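Local coordinates for protein DNA polymerase (Pyrobaculum calidifontis, PDB 5MDN) that probably catalyses template-directed DNA synthesis, adding deoxyribonucleotides from their triphosphates to a growing DNA strand with release of diphosphate, at residues N433-E441 against R524-E532. Residues are numbered along the deposited sequence; the frame is centred on the assembly and turned at random.
Sequences NLSPDTYLE and RWYKKEVAE
Y439 and E529 lie against each other where the loop 433-441 meets the start of helix 528-551. E529 can be followed outward along the tyrosine ring. E529 CB sits over one face, 4.0 Å from the centroid of the Y439 ring and 28° off the normal, a CH-pi contact. E529 CG comes next, 3.6 Å from Y439 CZ. The chain bends at chi2 (92°), which lays the carboxylate over the phenol end of the ring. E529 CD is 3.7 Å from Y439 CZ, and E529 OE2 ends 3.5 Å from Y439 OH. The ring and carboxylate planes are stacked, 25° apart. Y439 starts toward the helix, and its CG, anti to the backbone N, carries the ring alongside E529.

K527 holds the N-cap position of helix 528-551. Its bent chain crosses the tyrosine at about a right angle and brings NZ obliquely to the ring. The carboxylate of E441 is also near this amine, with E441 OE2 4.1 Å from K527 NZ, beyond a salt bridge. An alanine in place of Y439 would probably leave the CB and CG of E529 without their aromatic cover and open a gap between K527 and the loop.

The contact joins two parts of the family B polymerase that both connect to the antiparallel palm sheet, away from the magnesium sites. Helix 424-431 follows palm strand 416-420 and ends in a Schellman motif with N433 as its C-prime residue; the loop comes next. Helix 528-551 leads into the palm hairpin of strands 556-560 and 563-567, which carries the YGDTDS sequence of motif C. P436 packs beside this group. P436 CG lies 3.4 Å from the backbone O of W525, and P436 CB packs against K527 CB. V530 points toward the loop, and V530 CG2 is 3.7 Å from P436 N. The other methyl, CG1, meets L434 CB. L434 also touches F461 of strand 460-462, and the ring of W525 meets that of F468.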
loop_
_atom_site.group_PDB
_atom_site.type_symbol
_atom_site.label_atom_id
_atom_site.label_comp_id
_atom_site.label_asym_id
_atom_site.label_seq_id
_atom_site.Cartn_x
_atom_site.Cartn_y
_atom_site.Cartn_z
ATOM N N ASN A 433 -5.189 25.583 14.540
ATOM C CA ASN A 433 -6.386 25.648 13.703
ATOM C C ASN A 433 -6.037 25.936 12.242
ATOM O O ASN A 433 -6.602 26.828 11.605
ATOM C CB ASN A 433 -7.373 26.683 14.253
ATOM C CG ASN A 433 -8.782 26.470 13.743
ATOM O OD1 ASN A 433 -9.447 25.501 14.111
ATOM N ND2 ASN A 433 -9.252 27.384 12.907
ATOM N N LEU A 434 -5.094 25.163 11.708
ATOM C CA LEU A 434 -4.686 25.295 10.316
ATOM C C LEU A 434 -5.606 24.461 9.432
ATOM O O LEU A 434 -5.852 23.284 9.718
ATOM C CB LEU A 434 -3.232 24.858 10.129
ATOM C CG LEU A 434 -2.089 25.764 10.606
ATOM C CD1 LEU A 434 -2.590 27.081 11.189
ATOM C CD2 LEU A 434 -1.210 25.032 11.608
ATOM N N SER A 435 -6.095 25.069 8.349
ATOM C CA SER A 435 -7.044 24.435 7.441
ATOM C C SER A 435 -7.242 25.329 6.223
ATOM O O SER A 435 -7.061 26.551 6.319
ATOM C CB SER A 435 -8.380 24.180 8.142
ATOM O OG SER A 435 -9.199 23.303 7.389
ATOM N N PRO A 436 -7.579 24.764 5.058
ATOM C CA PRO A 436 -7.846 25.623 3.890
ATOM C C PRO A 436 -8.920 26.668 4.141
ATOM O O PRO A 436 -8.810 27.798 3.647
ATOM C CB PRO A 436 -8.264 24.615 2.811
ATOM C CG PRO A 436 -7.588 23.348 3.202
ATOM C CD PRO A 436 -7.590 23.333 4.706
ATOM N N ASP A 437 -9.962 26.324 4.899
ATOM C CA ASP A 437 -11.075 27.234 5.135
ATOM C C ASP A 437 -10.777 28.303 6.181
ATOM O O ASP A 437 -11.544 29.267 6.285
ATOM C CB ASP A 437 -12.316 26.437 5.550
ATOM C CG ASP A 437 -11.985 25.281 6.474
ATOM O OD1 ASP A 437 -11.055 24.510 6.148
ATOM O OD2 ASP A 437 -12.654 25.137 7.518
ATOM N N THR A 438 -9.699 28.164 6.954
ATOM C CA THR A 438 -9.346 29.152 7.967
ATOM C C THR A 438 -8.229 30.091 7.528
ATOM O O THR A 438 -7.918 31.039 8.258
ATOM C CB THR A 438 -8.940 28.454 9.270
ATOM O OG1 THR A 438 -7.800 27.619 9.034
ATOM C CG2 THR A 438 -10.087 27.605 9.783
ATOM N N TYR A 439 -7.626 29.853 6.367
ATOM C CA TYR A 439 -6.587 30.735 5.854
ATOM C C TYR A 439 -7.187 32.059 5.388
ATOM O O TYR A 439 -8.339 32.126 4.949
ATOM C CB TYR A 439 -5.841 30.045 4.710
ATOM C CG TYR A 439 -4.937 30.944 3.896
ATOM C CD1 TYR A 439 -3.698 31.344 4.380
ATOM C CD2 TYR A 439 -5.315 31.374 2.630
ATOM C CE1 TYR A 439 -2.867 32.160 3.632
ATOM C CE2 TYR A 439 -4.493 32.188 1.876
ATOM C CZ TYR A 439 -3.270 32.577 2.379
ATOM O OH TYR A 439 -2.451 33.390 1.630
ATOM N N LEU A 440 -6.394 33.123 5.491
ATOM C CA LEU A 440 -6.835 34.459 5.120
ATOM C C LEU A 440 -5.968 34.999 3.990
ATOM O O LEU A 440 -4.798 34.633 3.850
ATOM C CB LEU A 440 -6.800 35.408 6.327
ATOM C CG LEU A 440 -7.669 34.955 7.504
ATOM C CD1 LEU A 440 -7.512 35.885 8.697
ATOM C CD2 LEU A 440 -9.127 34.850 7.082
ATOM N N GLU A 441 -6.555 35.895 3.197
ATOM C CA GLU A 441 -6.090 36.220 1.852
ATOM C C GLU A 441 -5.859 37.736 1.760
ATOM O O GLU A 441 -5.530 38.325 2.799
ATOM C CB GLU A 441 -7.114 35.651 0.860
ATOM C CG GLU A 441 -7.318 34.151 0.986
ATOM C CD GLU A 441 -8.263 33.603 -0.059
ATOM O OE1 GLU A 441 -8.659 34.373 -0.957
ATOM O OE2 GLU A 441 -8.606 32.404 0.018
ATOM N N ARG A 524 -7.895 17.180 -2.806
ATOM C CA ARG A 524 -9.105 17.994 -2.785
ATOM C C ARG A 524 -8.954 19.172 -1.831
ATOM O O ARG A 524 -9.256 20.318 -2.184
ATOM C CB ARG A 524 -10.289 17.112 -2.402
ATOM C CG ARG A 524 -10.520 16.075 -3.469
ATOM C CD ARG A 524 -11.498 14.977 -3.122
ATOM N NE ARG A 524 -11.219 13.837 -3.996
ATOM C CZ ARG A 524 -12.087 12.892 -4.331
ATOM N NH1 ARG A 524 -13.332 12.938 -3.887
ATOM N NH2 ARG A 524 -11.706 11.904 -5.132
ATOM N N TRP A 525 -8.489 18.905 -0.611
ATOM C CA TRP A 525 -8.265 19.935 0.393
ATOM C C TRP A 525 -6.816 20.407 0.420
ATOM O O TRP A 525 -6.296 20.759 1.485
ATOM C CB TRP A 525 -8.696 19.430 1.770
ATOM C CG TRP A 525 -10.178 19.423 1.936
ATOM C CD1 TRP A 525 -10.960 20.467 2.329
ATOM C CD2 TRP A 525 -11.067 18.327 1.686
ATOM N NE1 TRP A 525 -12.279 20.086 2.353
ATOM C CE2 TRP A 525 -12.371 18.777 1.960
ATOM C CE3 TRP A 525 -10.883 17.008 1.261
ATOM C CZ2 TRP A 525 -13.489 17.957 1.825
ATOM C CZ3 TRP A 525 -11.993 16.194 1.128
ATOM C CH2 TRP A 525 -13.279 16.671 1.409
ATOM N N TYR A 526 -6.157 20.419 -0.737
ATOM C CA TYR A 526 -4.801 20.939 -0.837
ATOM C C TYR A 526 -4.811 22.460 -0.794
ATOM O O TYR A 526 -5.555 23.111 -1.534
ATOM C CB TYR A 526 -4.129 20.462 -2.123
ATOM C CG TYR A 526 -2.825 21.179 -2.406
ATOM C CD1 TYR A 526 -1.694 20.933 -1.637
ATOM C CD2 TYR A 526 -2.732 22.115 -3.427
ATOM C CE1 TYR A 526 -0.505 21.594 -1.884
ATOM C CE2 TYR A 526 -1.548 22.780 -3.682
ATOM C CZ TYR A 526 -0.437 22.515 -2.906
ATOM O OH TYR A 526 0.745 23.174 -3.154
ATOM N N LYS A 527 -3.978 23.025 0.077
ATOM C CA LYS A 527 -3.701 24.457 0.085
ATOM C C LYS A 527 -2.245 24.647 0.475
ATOM O O LYS A 527 -1.824 24.179 1.538
ATOM C CB LYS A 527 -4.630 25.202 1.047
ATOM C CG LYS A 527 -4.448 26.706 1.032
ATOM C CD LYS A 527 -4.907 27.289 -0.295
ATOM C CE LYS A 527 -6.335 27.806 -0.226
ATOM N NZ LYS A 527 -6.441 29.010 0.638
ATOM N N LYS A 528 -1.480 25.318 -0.390
ATOM C CA LYS A 528 -0.039 25.432 -0.177
ATOM C C LYS A 528 0.280 26.147 1.130
ATOM O O LYS A 528 1.197 25.745 1.855
ATOM C CB LYS A 528 0.608 26.169 -1.349
ATOM C CG LYS A 528 2.115 26.308 -1.226
ATOM C CD LYS A 528 2.709 27.015 -2.430
ATOM C CE LYS A 528 2.365 28.496 -2.406
ATOM N NZ LYS A 528 2.920 29.221 -3.581
ATOM N N GLU A 529 -0.467 27.204 1.451
ATOM C CA GLU A 529 -0.176 27.980 2.651
ATOM C C GLU A 529 -0.445 27.198 3.929
ATOM O O GLU A 529 0.126 27.528 4.973
ATOM C CB GLU A 529 -0.990 29.275 2.655
ATOM C CG GLU A 529 -0.650 30.222 1.516
ATOM C CD GLU A 529 -1.522 30.004 0.296
ATOM O OE1 GLU A 529 -2.252 28.992 0.263
ATOM O OE2 GLU A 529 -1.472 30.836 -0.632
ATOM N N VAL A 530 -1.295 26.173 3.874
ATOM C CA VAL A 530 -1.490 25.312 5.037
ATOM C C VAL A 530 -0.264 24.435 5.258
ATOM O O VAL A 530 0.301 24.398 6.358
ATOM C CB VAL A 530 -2.766 24.466 4.878
ATOM C CG1 VAL A 530 -3.002 23.625 6.124
ATOM C CG2 VAL A 530 -3.962 25.362 4.608
ATOM N N ALA A 531 0.165 23.717 4.216
ATOM C CA ALA A 531 1.335 22.850 4.328
ATOM C C ALA A 531 2.562 23.633 4.778
ATOM O O ALA A 531 3.269 23.223 5.706
ATOM C CB ALA A 531 1.597 22.151 2.993
ATOM N N GLU A 532 2.829 24.770 4.132
ATOM C CA GLU A 532 3.989 25.575 4.500
ATOM C C GLU A 532 3.891 26.088 5.932
ATOM O O GLU A 532 4.914 26.223 6.615
ATOM C CB GLU A 532 4.147 26.737 3.519
ATOM C CG GLU A 532 4.566 26.306 2.121
ATOM C CD GLU A 532 4.703 27.472 1.161
ATOM O OE1 GLU A 532 4.277 28.591 1.517
ATOM O OE2 GLU A 532 5.240 27.268 0.052
#